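Twitching motility protein PilT (Aquifex aeolicus, PDB 2EWV) acts as the hexameric ATPase motor that drives pilus retraction, and so twitching motility, and binds ADP in this structure. Local coordinates at residues Ser28-Thr33 and Ala107-Leu112; Gly80-Ser85 and Ala96-Gln101; Gly123-Val128 and Tyr293-Pro298; His133-Leu138 and Ile272-Ile277; Thr163-Ile168 and His181-Val186. All blocks are in the same frame, centred on the assembly; numbering follows the deposited sequence.

Contact 1 (Ser28-Thr33 and Ala107-Leu112); sequences SDIHLT and AALRSL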
# COMPACT_ATOMS: atom_id res chain seq x y z
N SER A 28 -14.12 45.80 2.46
CA SER A 28 -14.20 44.49 3.08
C SER A 28 -12.92 43.75 2.75
O SER A 28 -12.29 43.15 3.62
CB SER A 28 -15.42 43.73 2.54
OG SER A 28 -15.61 43.96 1.15
N ASP A 29 -12.54 43.84 1.48
CA ASP A 29 -11.35 43.20 0.96
C ASP A 29 -10.53 44.20 0.16
O ASP A 29 -11.05 45.18 -0.36
CB ASP A 29 -11.73 42.03 0.04
CG ASP A 29 -12.35 40.85 0.80
OD1 ASP A 29 -13.44 41.01 1.39
OD2 ASP A 29 -11.74 39.76 0.82
N ILE A 30 -9.23 43.96 0.08
CA ILE A 30 -8.35 44.80 -0.70
C ILE A 30 -7.56 43.80 -1.54
O ILE A 30 -7.14 42.77 -1.02
CB ILE A 30 -7.37 45.64 0.18
CG1 ILE A 30 -6.02 44.91 0.34
CG2 ILE A 30 -7.99 45.89 1.56
CD1 ILE A 30 -4.90 45.79 0.87
N HIS A 31 -7.40 44.08 -2.82
CA HIS A 31 -6.68 43.18 -3.72
C HIS A 31 -5.50 43.86 -4.43
O HIS A 31 -5.64 44.95 -4.98
CB HIS A 31 -7.63 42.61 -4.78
CG HIS A 31 -8.68 41.68 -4.23
ND1 HIS A 31 -8.50 40.32 -4.12
CD2 HIS A 31 -9.93 41.93 -3.75
CE1 HIS A 31 -9.58 39.77 -3.60
NE2 HIS A 31 -10.47 40.73 -3.37
N LEU A 32 -4.35 43.20 -4.41
CA LEU A 32 -3.16 43.73 -5.05
C LEU A 32 -2.80 42.77 -6.17
O LEU A 32 -2.37 41.64 -5.94
CB LEU A 32 -2.01 43.83 -4.03
CG LEU A 32 -2.36 44.43 -2.66
CD1 LEU A 32 -1.22 44.17 -1.69
CD2 LEU A 32 -2.64 45.93 -2.78
N THR A 33 -2.99 43.22 -7.40
CA THR A 33 -2.69 42.37 -8.54
C THR A 33 -1.46 42.93 -9.23
O THR A 33 -0.69 43.65 -8.61
CB THR A 33 -3.90 42.29 -9.48
OG1 THR A 33 -3.68 41.29 -10.48
CG2 THR A 33 -4.16 43.64 -10.12
N ALA A 107 -1.94 39.19 -4.19
CA ALA A 107 -2.42 39.06 -2.83
C ALA A 107 -3.87 39.53 -2.66
O ALA A 107 -4.36 40.41 -3.37
CB ALA A 107 -1.50 39.81 -1.90
N ALA A 108 -4.54 38.91 -1.69
CA ALA A 108 -5.93 39.20 -1.35
C ALA A 108 -6.09 39.25 0.16
O ALA A 108 -6.35 38.23 0.79
CB ALA A 108 -6.85 38.14 -1.93
N LEU A 109 -5.94 40.44 0.74
CA LEU A 109 -6.08 40.59 2.18
C LEU A 109 -7.55 40.82 2.53
O LEU A 109 -8.23 41.61 1.88
CB LEU A 109 -5.24 41.78 2.67
CG LEU A 109 -3.82 42.02 2.14
CD1 LEU A 109 -3.04 42.78 3.20
CD2 LEU A 109 -3.11 40.72 1.84
N ARG A 110 -8.03 40.13 3.55
CA ARG A 110 -9.41 40.29 3.98
C ARG A 110 -9.39 41.14 5.23
O ARG A 110 -8.55 42.02 5.37
CB ARG A 110 -10.03 38.94 4.32
CG ARG A 110 -11.53 38.99 4.49
CD ARG A 110 -11.99 37.95 5.49
NE ARG A 110 -11.41 36.63 5.23
CZ ARG A 110 -11.40 35.63 6.11
NH1 ARG A 110 -10.84 34.46 5.80
NH2 ARG A 110 -11.93 35.80 7.31
N SER A 111 -10.31 40.87 6.14
CA SER A 111 -10.36 41.63 7.38
C SER A 111 -10.87 40.78 8.53
O SER A 111 -11.79 39.98 8.35
CB SER A 111 -11.28 42.84 7.22
OG SER A 111 -11.54 43.42 8.49
N LEU A 112 -10.26 40.96 9.71
CA LEU A 112 -10.65 40.20 10.90
C LEU A 112 -11.28 41.05 12.01
O LEU A 112 -10.72 42.06 12.44
CB LEU A 112 -9.46 39.44 11.46
CG LEU A 112 -9.00 38.30 10.57
CD1 LEU A 112 -8.01 37.50 11.35
CD2 LEU A 112 -10.16 37.41 10.12

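Contact 2 (Gly80-Ser85 and Ala96-Gln101); sequences GQVDFS and ANVFYQ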
# COMPACT_ATOMS: atom_id res chain seq x y z
N GLY A 80 2.28 27.45 -5.29
CA GLY A 80 2.18 28.87 -5.55
C GLY A 80 1.17 29.64 -4.72
O GLY A 80 0.41 30.42 -5.27
N GLN A 81 1.19 29.44 -3.40
CA GLN A 81 0.23 30.12 -2.53
C GLN A 81 0.45 29.90 -1.04
O GLN A 81 1.04 28.91 -0.62
CB GLN A 81 -1.18 29.64 -2.86
CG GLN A 81 -1.36 28.16 -2.59
CD GLN A 81 -1.79 27.40 -3.82
OE1 GLN A 81 -1.68 26.17 -3.88
NE2 GLN A 81 -2.29 28.11 -4.81
N VAL A 82 -0.06 30.84 -0.24
CA VAL A 82 0.01 30.78 1.22
C VAL A 82 -1.22 31.40 1.82
O VAL A 82 -1.68 32.44 1.37
CB VAL A 82 1.20 31.56 1.83
CG1 VAL A 82 2.40 30.66 1.97
CG2 VAL A 82 1.51 32.79 0.99
N ASP A 83 -1.76 30.77 2.86
CA ASP A 83 -2.93 31.29 3.53
C ASP A 83 -2.55 31.58 5.00
O ASP A 83 -2.36 30.64 5.78
CB ASP A 83 -4.06 30.27 3.45
CG ASP A 83 -5.43 30.91 3.58
OD1 ASP A 83 -5.79 31.72 2.69
OD2 ASP A 83 -6.14 30.62 4.57
N PHE A 84 -2.43 32.86 5.37
CA PHE A 84 -2.03 33.25 6.73
C PHE A 84 -2.64 34.53 7.27
O PHE A 84 -3.24 35.31 6.52
CB PHE A 84 -0.51 33.40 6.81
CG PHE A 84 0.03 34.55 6.00
CD1 PHE A 84 0.21 35.81 6.57
CD2 PHE A 84 0.35 34.38 4.66
CE1 PHE A 84 0.71 36.88 5.82
CE2 PHE A 84 0.85 35.44 3.89
CZ PHE A 84 1.03 36.69 4.48
N SER A 85 -2.46 34.76 8.57
CA SER A 85 -2.98 35.95 9.24
C SER A 85 -1.83 36.70 9.91
O SER A 85 -0.91 36.10 10.46
CB SER A 85 -3.99 35.55 10.32
OG SER A 85 -4.89 34.57 9.85
N ALA A 96 -4.57 37.12 4.84
CA ALA A 96 -3.98 37.24 3.52
C ALA A 96 -3.95 35.89 2.82
O ALA A 96 -4.13 34.85 3.45
CB ALA A 96 -2.57 37.78 3.63
N ASN A 97 -3.75 35.92 1.51
CA ASN A 97 -3.65 34.72 0.67
C ASN A 97 -2.87 35.10 -0.59
O ASN A 97 -3.47 35.44 -1.61
CB ASN A 97 -5.02 34.19 0.27
CG ASN A 97 -4.93 32.89 -0.53
OD1 ASN A 97 -4.18 32.80 -1.50
ND2 ASN A 97 -5.71 31.89 -0.13
N VAL A 98 -1.55 35.05 -0.51
CA VAL A 98 -0.71 35.39 -1.64
C VAL A 98 -0.59 34.16 -2.51
O VAL A 98 -0.63 33.05 -2.01
CB VAL A 98 0.69 35.83 -1.16
CG1 VAL A 98 1.45 36.50 -2.30
CG2 VAL A 98 0.57 36.76 0.03
N PHE A 99 -0.45 34.37 -3.81
CA PHE A 99 -0.33 33.26 -4.75
C PHE A 99 0.33 33.69 -6.03
O PHE A 99 0.27 34.86 -6.38
CB PHE A 99 -1.72 32.72 -5.12
CG PHE A 99 -2.69 33.81 -5.50
CD1 PHE A 99 -3.33 34.55 -4.51
CD2 PHE A 99 -2.93 34.14 -6.83
CE1 PHE A 99 -4.18 35.60 -4.82
CE2 PHE A 99 -3.79 35.19 -7.16
CZ PHE A 99 -4.42 35.93 -6.15
N TYR A 100 0.95 32.74 -6.73
CA TYR A 100 1.56 33.07 -8.03
C TYR A 100 0.40 33.13 -8.98
O TYR A 100 -0.26 32.13 -9.28
CB TYR A 100 2.55 32.00 -8.47
CG TYR A 100 3.92 32.16 -7.86
CD1 TYR A 100 4.77 31.07 -7.74
CD2 TYR A 100 4.35 33.40 -7.38
CE1 TYR A 100 6.03 31.19 -7.14
CE2 TYR A 100 5.60 33.54 -6.78
CZ TYR A 100 6.43 32.44 -6.67
OH TYR A 100 7.65 32.59 -6.04
N GLN A 101 0.16 34.33 -9.46
CA GLN A 101 -0.99 34.54 -10.29
C GLN A 101 -0.77 34.24 -11.75
O GLN A 101 -1.28 33.21 -12.26
CB GLN A 101 -1.44 35.98 -10.20
CG GLN A 101 -2.67 36.18 -11.00
CD GLN A 101 -3.03 37.61 -11.12
OE1 GLN A 101 -3.13 38.33 -10.11
NE2 GLN A 101 -3.27 38.05 -12.34

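Contact 3 (Gly123-Val128 and Tyr293-Pro298); sequences GLPDKV and YELLIP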
# COMPACT_ATOMS: atom_id res chain seq x y z
N GLY A 123 -29.75 38.05 17.50
CA GLY A 123 -31.14 37.81 17.14
C GLY A 123 -31.72 36.61 17.87
O GLY A 123 -32.93 36.57 18.12
N LEU A 124 -30.87 35.64 18.22
CA LEU A 124 -31.32 34.43 18.92
C LEU A 124 -32.20 34.77 20.10
O LEU A 124 -32.13 35.87 20.64
CB LEU A 124 -30.14 33.61 19.43
CG LEU A 124 -29.15 33.07 18.40
CD1 LEU A 124 -29.91 32.37 17.29
CD2 LEU A 124 -28.31 34.21 17.86
N PRO A 125 -33.05 33.83 20.52
CA PRO A 125 -33.94 34.04 21.66
C PRO A 125 -33.16 34.11 22.96
O PRO A 125 -31.93 34.03 22.96
CB PRO A 125 -34.85 32.82 21.60
CG PRO A 125 -33.91 31.77 21.13
CD PRO A 125 -33.19 32.46 20.00
N ASP A 126 -33.87 34.24 24.06
CA ASP A 126 -33.22 34.30 25.36
C ASP A 126 -33.09 32.89 25.93
O ASP A 126 -32.86 32.69 27.12
CB ASP A 126 -34.04 35.19 26.30
CG ASP A 126 -34.34 36.56 25.70
OD1 ASP A 126 -35.00 37.38 26.38
OD2 ASP A 126 -33.91 36.82 24.54
N LYS A 127 -33.25 31.90 25.05
CA LYS A 127 -33.14 30.50 25.42
C LYS A 127 -31.69 30.06 25.23
O LYS A 127 -31.12 29.38 26.07
CB LYS A 127 -34.06 29.63 24.55
CG LYS A 127 -35.19 28.93 25.30
CD LYS A 127 -34.65 27.97 26.35
CE LYS A 127 -35.74 27.08 26.95
NZ LYS A 127 -35.16 26.14 27.97
N VAL A 128 -31.10 30.49 24.11
CA VAL A 128 -29.72 30.16 23.77
C VAL A 128 -28.70 30.46 24.88
O VAL A 128 -27.82 29.64 25.15
CB VAL A 128 -29.31 30.90 22.47
CG1 VAL A 128 -27.92 30.46 22.02
CG2 VAL A 128 -30.33 30.64 21.39
N TYR A 293 -34.06 30.77 11.48
CA TYR A 293 -33.41 29.67 12.18
C TYR A 293 -34.36 28.59 12.71
O TYR A 293 -35.58 28.78 12.75
CB TYR A 293 -32.51 30.20 13.31
CG TYR A 293 -33.21 31.02 14.37
CD1 TYR A 293 -34.34 30.54 15.01
CD2 TYR A 293 -32.73 32.27 14.75
CE1 TYR A 293 -34.98 31.26 16.00
CE2 TYR A 293 -33.36 33.01 15.75
CZ TYR A 293 -34.48 32.50 16.36
OH TYR A 293 -35.12 33.21 17.33
N GLU A 294 -33.79 27.45 13.09
CA GLU A 294 -34.56 26.34 13.64
C GLU A 294 -33.83 25.93 14.91
O GLU A 294 -32.64 25.63 14.89
CB GLU A 294 -34.63 25.18 12.62
CG GLU A 294 -35.78 24.15 12.87
CD GLU A 294 -36.24 23.41 11.60
OE1 GLU A 294 -37.06 22.49 11.71
OE2 GLU A 294 -35.78 23.76 10.49
N LEU A 295 -34.56 25.95 16.02
CA LEU A 295 -33.98 25.63 17.32
C LEU A 295 -34.59 24.38 17.96
O LEU A 295 -35.80 24.30 18.18
CB LEU A 295 -34.14 26.84 18.26
CG LEU A 295 -33.23 26.98 19.48
CD1 LEU A 295 -32.58 28.35 19.45
CD2 LEU A 295 -34.02 26.77 20.76
N LEU A 296 -33.72 23.42 18.25
CA LEU A 296 -34.12 22.15 18.83
C LEU A 296 -33.51 21.88 20.19
O LEU A 296 -32.34 21.49 20.29
CB LEU A 296 -33.73 21.02 17.87
CG LEU A 296 -33.82 19.58 18.34
CD1 LEU A 296 -35.27 19.21 18.60
CD2 LEU A 296 -33.21 18.67 17.28
N ILE A 297 -34.29 22.07 21.24
CA ILE A 297 -33.79 21.81 22.58
C ILE A 297 -34.46 20.55 23.14
O ILE A 297 -35.55 20.62 23.69
CB ILE A 297 -34.04 23.00 23.52
CG1 ILE A 297 -33.19 24.19 23.07
CG2 ILE A 297 -33.70 22.63 24.96
CD1 ILE A 297 -33.27 25.39 23.99
N PRO A 298 -33.80 19.38 22.99
CA PRO A 298 -34.26 18.06 23.45
C PRO A 298 -35.04 18.08 24.76
O PRO A 298 -34.83 18.94 25.61
CB PRO A 298 -32.95 17.28 23.55
CG PRO A 298 -32.21 17.77 22.35
CD PRO A 298 -32.45 19.27 22.39

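Contact 4 (His133-Leu138 and Ile272-Ile277); sequences HRKMGL and ILQGII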
# COMPACT_ATOMS: atom_id res chain seq x y z
N HIS A 133 -24.77 27.86 29.82
CA HIS A 133 -24.83 27.59 31.24
C HIS A 133 -24.94 26.11 31.62
O HIS A 133 -24.90 25.78 32.81
CB HIS A 133 -25.97 28.41 31.88
CG HIS A 133 -25.59 29.83 32.19
ND1 HIS A 133 -26.50 30.77 32.62
CD2 HIS A 133 -24.38 30.46 32.17
CE1 HIS A 133 -25.87 31.92 32.85
NE2 HIS A 133 -24.59 31.75 32.59
N ARG A 134 -25.06 25.23 30.63
CA ARG A 134 -25.15 23.80 30.90
C ARG A 134 -23.84 23.35 31.52
O ARG A 134 -23.00 24.19 31.83
CB ARG A 134 -25.40 23.00 29.61
CG ARG A 134 -26.80 23.17 29.00
CD ARG A 134 -27.93 22.86 29.99
NE ARG A 134 -28.35 24.06 30.72
CZ ARG A 134 -29.27 24.08 31.69
NH1 ARG A 134 -29.87 22.96 32.08
NH2 ARG A 134 -29.58 25.23 32.28
N LYS A 135 -23.66 22.04 31.70
CA LYS A 135 -22.43 21.50 32.31
C LYS A 135 -21.57 20.61 31.39
O LYS A 135 -20.37 20.47 31.61
CB LYS A 135 -22.76 20.77 33.62
CG LYS A 135 -24.10 20.01 33.64
CD LYS A 135 -25.29 20.94 33.85
CE LYS A 135 -26.58 20.25 33.47
NZ LYS A 135 -26.47 19.68 32.09
N MET A 136 -22.18 20.02 30.37
CA MET A 136 -21.47 19.18 29.42
C MET A 136 -22.47 18.76 28.36
O MET A 136 -23.65 18.55 28.66
CB MET A 136 -20.87 17.96 30.13
CG MET A 136 -21.89 17.02 30.74
SD MET A 136 -21.20 15.71 31.79
CE MET A 136 -21.69 16.27 33.46
N GLY A 137 -22.02 18.66 27.11
CA GLY A 137 -22.92 18.28 26.03
C GLY A 137 -22.40 18.69 24.67
O GLY A 137 -21.25 19.09 24.54
N LEU A 138 -23.25 18.61 23.65
CA LEU A 138 -22.85 18.96 22.29
C LEU A 138 -23.69 20.07 21.65
O LEU A 138 -24.68 19.79 20.97
CB LEU A 138 -22.92 17.72 21.40
CG LEU A 138 -22.00 17.62 20.17
CD1 LEU A 138 -22.47 16.44 19.34
CD2 LEU A 138 -22.04 18.89 19.33
N ILE A 272 -26.22 13.30 24.90
CA ILE A 272 -25.25 14.38 24.79
C ILE A 272 -25.71 15.63 24.06
O ILE A 272 -25.19 16.71 24.32
CB ILE A 272 -23.96 13.86 24.11
CG1 ILE A 272 -22.75 14.44 24.81
CG2 ILE A 272 -23.94 14.22 22.63
CD1 ILE A 272 -22.75 14.17 26.31
N LEU A 273 -26.67 15.50 23.15
CA LEU A 273 -27.15 16.67 22.41
C LEU A 273 -27.78 17.65 23.39
O LEU A 273 -28.83 17.37 23.97
CB LEU A 273 -28.17 16.26 21.34
CG LEU A 273 -28.29 17.14 20.09
CD1 LEU A 273 -28.72 18.52 20.47
CD2 LEU A 273 -26.97 17.19 19.35
N GLN A 274 -27.12 18.80 23.57
CA GLN A 274 -27.57 19.86 24.47
C GLN A 274 -28.43 20.89 23.77
O GLN A 274 -29.31 21.49 24.39
CB GLN A 274 -26.38 20.58 25.10
CG GLN A 274 -25.89 19.97 26.41
CD GLN A 274 -26.95 20.00 27.51
OE1 GLN A 274 -27.90 20.79 27.47
NE2 GLN A 274 -26.78 19.14 28.51
N GLY A 275 -28.16 21.09 22.48
CA GLY A 275 -28.91 22.05 21.70
C GLY A 275 -28.52 22.04 20.23
O GLY A 275 -27.52 21.43 19.86
N ILE A 276 -29.32 22.71 19.40
CA ILE A 276 -29.08 22.83 17.96
C ILE A 276 -29.72 24.13 17.47
O ILE A 276 -30.85 24.44 17.84
CB ILE A 276 -29.73 21.65 17.14
CG1 ILE A 276 -29.14 20.30 17.58
CG2 ILE A 276 -29.48 21.85 15.64
CD1 ILE A 276 -29.44 19.16 16.61
N ILE A 277 -29.01 24.90 16.65
CA ILE A 277 -29.55 26.15 16.12
C ILE A 277 -29.03 26.39 14.71
O ILE A 277 -27.94 26.93 14.52
CB ILE A 277 -29.14 27.38 16.98
CG1 ILE A 277 -29.43 27.10 18.46
CG2 ILE A 277 -29.91 28.62 16.52
CD1 ILE A 277 -28.84 28.13 19.42

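Contact 5 (Thr163-Ile168 and His181-Val186); sequences TKSYHI and HKKSIV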
# COMPACT_ATOMS: atom_id res chain seq x y z
N THR A 163 -19.23 35.44 32.60
CA THR A 163 -19.87 35.01 33.83
C THR A 163 -19.32 33.73 34.54
O THR A 163 -19.69 33.47 35.70
CB THR A 163 -21.42 34.90 33.61
OG1 THR A 163 -21.73 33.72 32.85
CG2 THR A 163 -21.93 36.10 32.83
N LYS A 164 -18.45 32.94 33.91
CA LYS A 164 -17.93 31.74 34.57
C LYS A 164 -16.40 31.72 34.80
O LYS A 164 -15.66 32.42 34.11
CB LYS A 164 -18.33 30.50 33.78
CG LYS A 164 -19.83 30.39 33.41
CD LYS A 164 -20.76 30.31 34.62
CE LYS A 164 -20.45 29.12 35.52
NZ LYS A 164 -21.38 29.10 36.69
N SER A 165 -15.93 30.95 35.78
CA SER A 165 -14.48 30.86 36.05
C SER A 165 -13.89 29.60 35.44
O SER A 165 -13.53 28.67 36.14
CB SER A 165 -14.21 30.91 37.55
OG SER A 165 -14.03 32.25 37.99
N TYR A 166 -13.77 29.61 34.12
CA TYR A 166 -13.29 28.49 33.32
C TYR A 166 -12.00 28.70 32.54
O TYR A 166 -11.54 29.81 32.35
CB TYR A 166 -14.31 28.17 32.22
CG TYR A 166 -15.67 27.64 32.57
CD1 TYR A 166 -16.09 27.44 33.88
CD2 TYR A 166 -16.56 27.30 31.53
CE1 TYR A 166 -17.35 26.90 34.15
CE2 TYR A 166 -17.80 26.77 31.78
CZ TYR A 166 -18.20 26.57 33.09
OH TYR A 166 -19.45 26.04 33.31
N HIS A 167 -11.47 27.58 32.05
CA HIS A 167 -10.31 27.58 31.16
C HIS A 167 -10.99 27.18 29.84
O HIS A 167 -11.35 26.02 29.67
CB HIS A 167 -9.28 26.50 31.55
CG HIS A 167 -8.34 26.15 30.43
ND1 HIS A 167 -7.75 24.90 30.32
CD2 HIS A 167 -7.94 26.85 29.34
CE1 HIS A 167 -7.03 24.85 29.21
NE2 HIS A 167 -7.13 26.02 28.60
N ILE A 168 -11.20 28.12 28.93
CA ILE A 168 -11.85 27.77 27.67
C ILE A 168 -10.82 27.58 26.60
O ILE A 168 -9.94 28.39 26.44
CB ILE A 168 -12.85 28.85 27.24
CG1 ILE A 168 -13.83 29.10 28.38
CG2 ILE A 168 -13.61 28.39 25.99
CD1 ILE A 168 -14.75 30.21 28.13
N HIS A 181 -8.85 37.80 28.18
CA HIS A 181 -8.97 37.03 29.42
C HIS A 181 -9.89 37.83 30.34
O HIS A 181 -9.56 38.97 30.70
CB HIS A 181 -7.62 36.87 30.13
CG HIS A 181 -6.63 36.01 29.40
ND1 HIS A 181 -6.72 34.64 29.36
CD2 HIS A 181 -5.49 36.33 28.73
CE1 HIS A 181 -5.69 34.15 28.70
NE2 HIS A 181 -4.93 35.16 28.31
N LYS A 182 -11.03 37.27 30.71
CA LYS A 182 -11.92 37.98 31.62
C LYS A 182 -11.99 37.27 32.98
O LYS A 182 -11.01 37.29 33.74
CB LYS A 182 -13.31 38.15 31.00
CG LYS A 182 -13.52 39.50 30.29
CD LYS A 182 -13.14 39.49 28.82
CE LYS A 182 -14.35 39.88 27.98
NZ LYS A 182 -14.03 39.97 26.52
N LYS A 183 -13.12 36.64 33.31
CA LYS A 183 -13.26 35.93 34.58
C LYS A 183 -12.70 34.54 34.38
O LYS A 183 -12.70 33.71 35.29
CB LYS A 183 -14.74 35.82 34.98
CG LYS A 183 -15.00 35.44 36.45
CD LYS A 183 -16.50 35.47 36.76
CE LYS A 183 -16.76 35.40 38.26
NZ LYS A 183 -16.36 36.65 38.97
N SER A 184 -12.23 34.28 33.16
CA SER A 184 -11.66 32.99 32.81
C SER A 184 -10.47 33.13 31.84
O SER A 184 -10.27 34.17 31.22
CB SER A 184 -12.75 32.07 32.22
OG SER A 184 -13.12 32.43 30.92
N ILE A 185 -9.70 32.06 31.74
CA ILE A 185 -8.52 31.99 30.89
C ILE A 185 -8.81 31.29 29.53
O ILE A 185 -9.09 30.10 29.48
CB ILE A 185 -7.37 31.29 31.69
CG1 ILE A 185 -6.17 30.98 30.80
CG2 ILE A 185 -7.89 30.02 32.35
CD1 ILE A 185 -5.13 30.09 31.48
N VAL A 186 -8.75 32.05 28.44
CA VAL A 186 -8.99 31.53 27.08
C VAL A 186 -7.67 31.19 26.38
O VAL A 186 -6.68 31.93 26.50
CB VAL A 186 -9.72 32.57 26.20
CG1 VAL A 186 -9.92 31.99 24.79
CG2 VAL A 186 -11.02 32.96 26.83

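Contact 1 (Ser28-Thr33 and Ala107-Leu112)
With CG of His31 turned opposite its own carbonyl carbon (chi1 -67°), the imidazole leans over the adjacent strand, and ND1 comes within 3.5 Å of CB of Ala108 in an oblique approach. On the reverse face of the sheet Leu109 takes the same kind of first torsion (chi1 -43°), which turns CG toward Ile30, where the two side chains cross at a slant, Ile30 CG1 4.0 Å from Leu109 CB. Leu32 and Ala107 extend this apolar face more loosely, CD1 of the leucine standing 4.4 Å from CB of the alanine.

The backbone evidence is that of an antiparallel pair: the strand axes approach to 4.9 Å at 165°. Leu32 and Ala107 form a hydrogen-bonded pair, each N lying 3.0 Å from the other's O. Ile30 N reaches Leu109 O at 3.1 Å in a nearly straight bond, whereas the return bond from Leu109 N to Ile30 O is bent and weak. His31 and Ala108 between them are a non-hydrogen-bonded pair.

Asp29 and Arg110 lie side by side, yet OD2 of the aspartate meets the aliphatic CG of the arginine at 3.8 Å, and no salt bridge forms. The imidazole NE2 of His31 bonds OD2 of Asp209 of a second subunit, tying this sheet into the hexamer.

Within the chain, strand 107-109 forms one border of a four-stranded antiparallel sheet, and strand 29-32 is flanked on its other side by strand 39-42. Helix 15-25 packs on the face bearing Ile30, Leu32 and Leu109, through Ile15, Ile18 and Ala22.

Contact 2 (Gly80-Ser85 and Ala96-Gln101)
The carbonyl oxygen of Phe84 receives the N-H of Ala96 at 2.8 Å (O to N), with 166° at the hydrogen and the donor almost on the extended C=O line. Ala96 O answers Phe84 N at 3.2 Å, its donor lying well above the carbonyl plane. Further along, Val82 N bonds Val98 O at 2.9 Å, and Tyr100 N bonds Gly80 O at 2.8 Å. Axes at 173° to one another show the antiparallel course, and the short connection between strands 81-87 and 93-99 makes the pair a beta hairpin.

Phe84 CG sits between its backbone N and carbonyl carbon (chi1 67°), which swings the ring back across the partner strand. CB of Ala96 then lies over one ring face, 4.1 Å from the centroid, in a CH-pi contact. Val82 and Val98 lie alongside each other on this same face of the hairpin, CG2 of Val82 3.8 Å from CB of Val98.

On the other face, ND2 of Asn97 reaches OD1 of Asp83 at 2.8 Å in a bent, weak bond, the amide and carboxylate planes being steeply inclined. A leucine in place of Asn97 would probably leave OD1 of Asp83 without this amide mate. OD2 of Asp83 forms a salt bridge with Arg95, while Asn97 also packs on Arg207 of a second subunit.

Contact 3 (Gly123-Val128 and Tyr293-Pro298)
Aromatic contacts come first: the ring of Tyr293 meets Leu124 and Pro125 obliquely. Its CG lies between the backbone N and the carbonyl carbon (chi1 59°), and from there the ring reaches across to the 123-128 loop. Leu124 CD1 is 3.8 Å from Tyr293 CD2. Pro125 and Tyr293 approach from opposite directions, CD of the proline 3.9 Å from CZ of the tyrosine and 3.4 Å from its OH. An alanine at Tyr293 is likely to open a gap beside Leu124 and Pro125, stripping both of their aromatic partner.

Purely aliphatic contacts centre on Leu295. Its CD1 touches CG2 of Val128 at 3.8 Å and meets CG of Pro125 tip to tip at 4.0 Å. At the Ile297 end, the methylene CD of Lys127 crosses Ile297 CD1 at 3.8 Å; the lysine therefore contributes its hydrocarbon part here, while its NZ makes a long, weak ion pair with Glu130.

Polar contacts contribute little. No hydrogen bond joins the two segments, and Gly123 O merely lies near the ring plane at the edge of Tyr293. Gly123, with a positive phi of 146°, is where the chain leaves helix 119-122.

Beneath the contact runs strand 275-283, whose Ile277 touches Leu124, Val128 and Leu295. Helix 149-163 adds Thr152 against Leu124 and Met156 against Val128, and Phe119 of helix 119-122 packs on both, so the loop is wedged between these helices and the border strand 289-295.

Contact 4 (His133-Leu138 and Ile272-Ile277)
Gln274 reaches across to the turn leading into strand 137-142, and its amide is held there by one hydrogen bond: NE2 to Met136 O, 3.2 Å, with the donor tilted from the carbonyl plane. Its first torsion (chi1 -90°) puts CG over Gly137, 3.4 Å from that residue's CA, and a bend at chi2 (-61°) turns the amide toward Met136 O and Arg134. A beta-carbon on Gly137 would run into that same CG, and the positive phi of 159° would press it on the preceding carbonyl as well. Beyond the amide, Arg134 crosses Gln274 at about a right angle, presenting its CG and CD methylenes to OE1.

Leu138 anchors the backbone side. Its N bonds Ile272 O at 2.8 Å, and its CB lies 3.8 Å from Ile272 CG2. Ile272 thus supplies both an acceptor and an apolar branch, just after helix 262-271. Strand 275-283 then runs parallel to 137-142, with Gly275 and Ile277 both bonding Leu140. This joins the strand that leads to the P-loop to its neighbour in the central sheet of the ATPase domain. Leu228 of helix 221-231 packs on Leu138.

Chemically, the glutamine amide gives the carbonyl of Met136, just before the strand, a side-chain donor, while its oxygen faces hydrocarbon rather than the arginine's charge.

Contact 5 (Thr163-Ile168 and His181-Val186)
Backbone hydrogen bonds from Ile185 reach Tyr166 and Ile168, on either side of His167 in the chain, and pair His167 with Ile185 in parallel register. Ile168 N donates to Ile185 O at 2.9 Å, and Ile185 N lies 3.0 Å from Tyr166 O, although the position of that oxygen is doubtful. A CA-H...O contact follows one step on, from Val186 CA to Ile168 O at 3.3 Å.

Among ring and apolar contacts, CG of His167 is anti to its backbone N (chi1 160°), which leaves Ile185 O in the plane of the imidazole at its edge, 3.5 Å from CD2. Its CB rests against Ile185 CG2 at 3.9 Å.

Side chains also pack on polar atoms. On the opposite face of the sheet, Ile168 CD1 lies 3.9 Å from OG of Ser184, a hydroxyl that is hydrogen-bonded to Asn161 of helix 149-163. Lys183 lays its methylenes against backbone carbonyls at the end of that helix, CB 3.6 Å from Lys164 O and CD 3.9 Å from Thr163 O.

The contact pairs strand 185-190, at one border of the central sheet, with 167-172. His167 also meets the ring of His31 of a neighbouring subunit. Ile185 O serves two roles: it accepts the strand bond from Ile168 and borders the histidine ring, so the strand pairing probably also constrains the surroundings of His167.

Contacts 1 and 2 form one block, their centres 11 Å apart: Thr33 OG1 lies 3.0 Å from Gln101 OE1, and Leu109 CD2 packs on Ala96 CB. Contacts 3 and 4 form another, with centres 12 Å apart and Leu296 N 3.1 Å from Ile276 O. Contact 5 shares the central sheet with these two, its centre 19 Å from that of contact 4, but is about 15 Å from contact 1 at the nearest atoms. Between subunits the gap closes, because His31 of contact 1 meets His167 of contact 5 in another copy. The side chain of Leu124 in contact 3 is about 5 Å from bound ADP, and Arg110 in contact 1 about 7 Å.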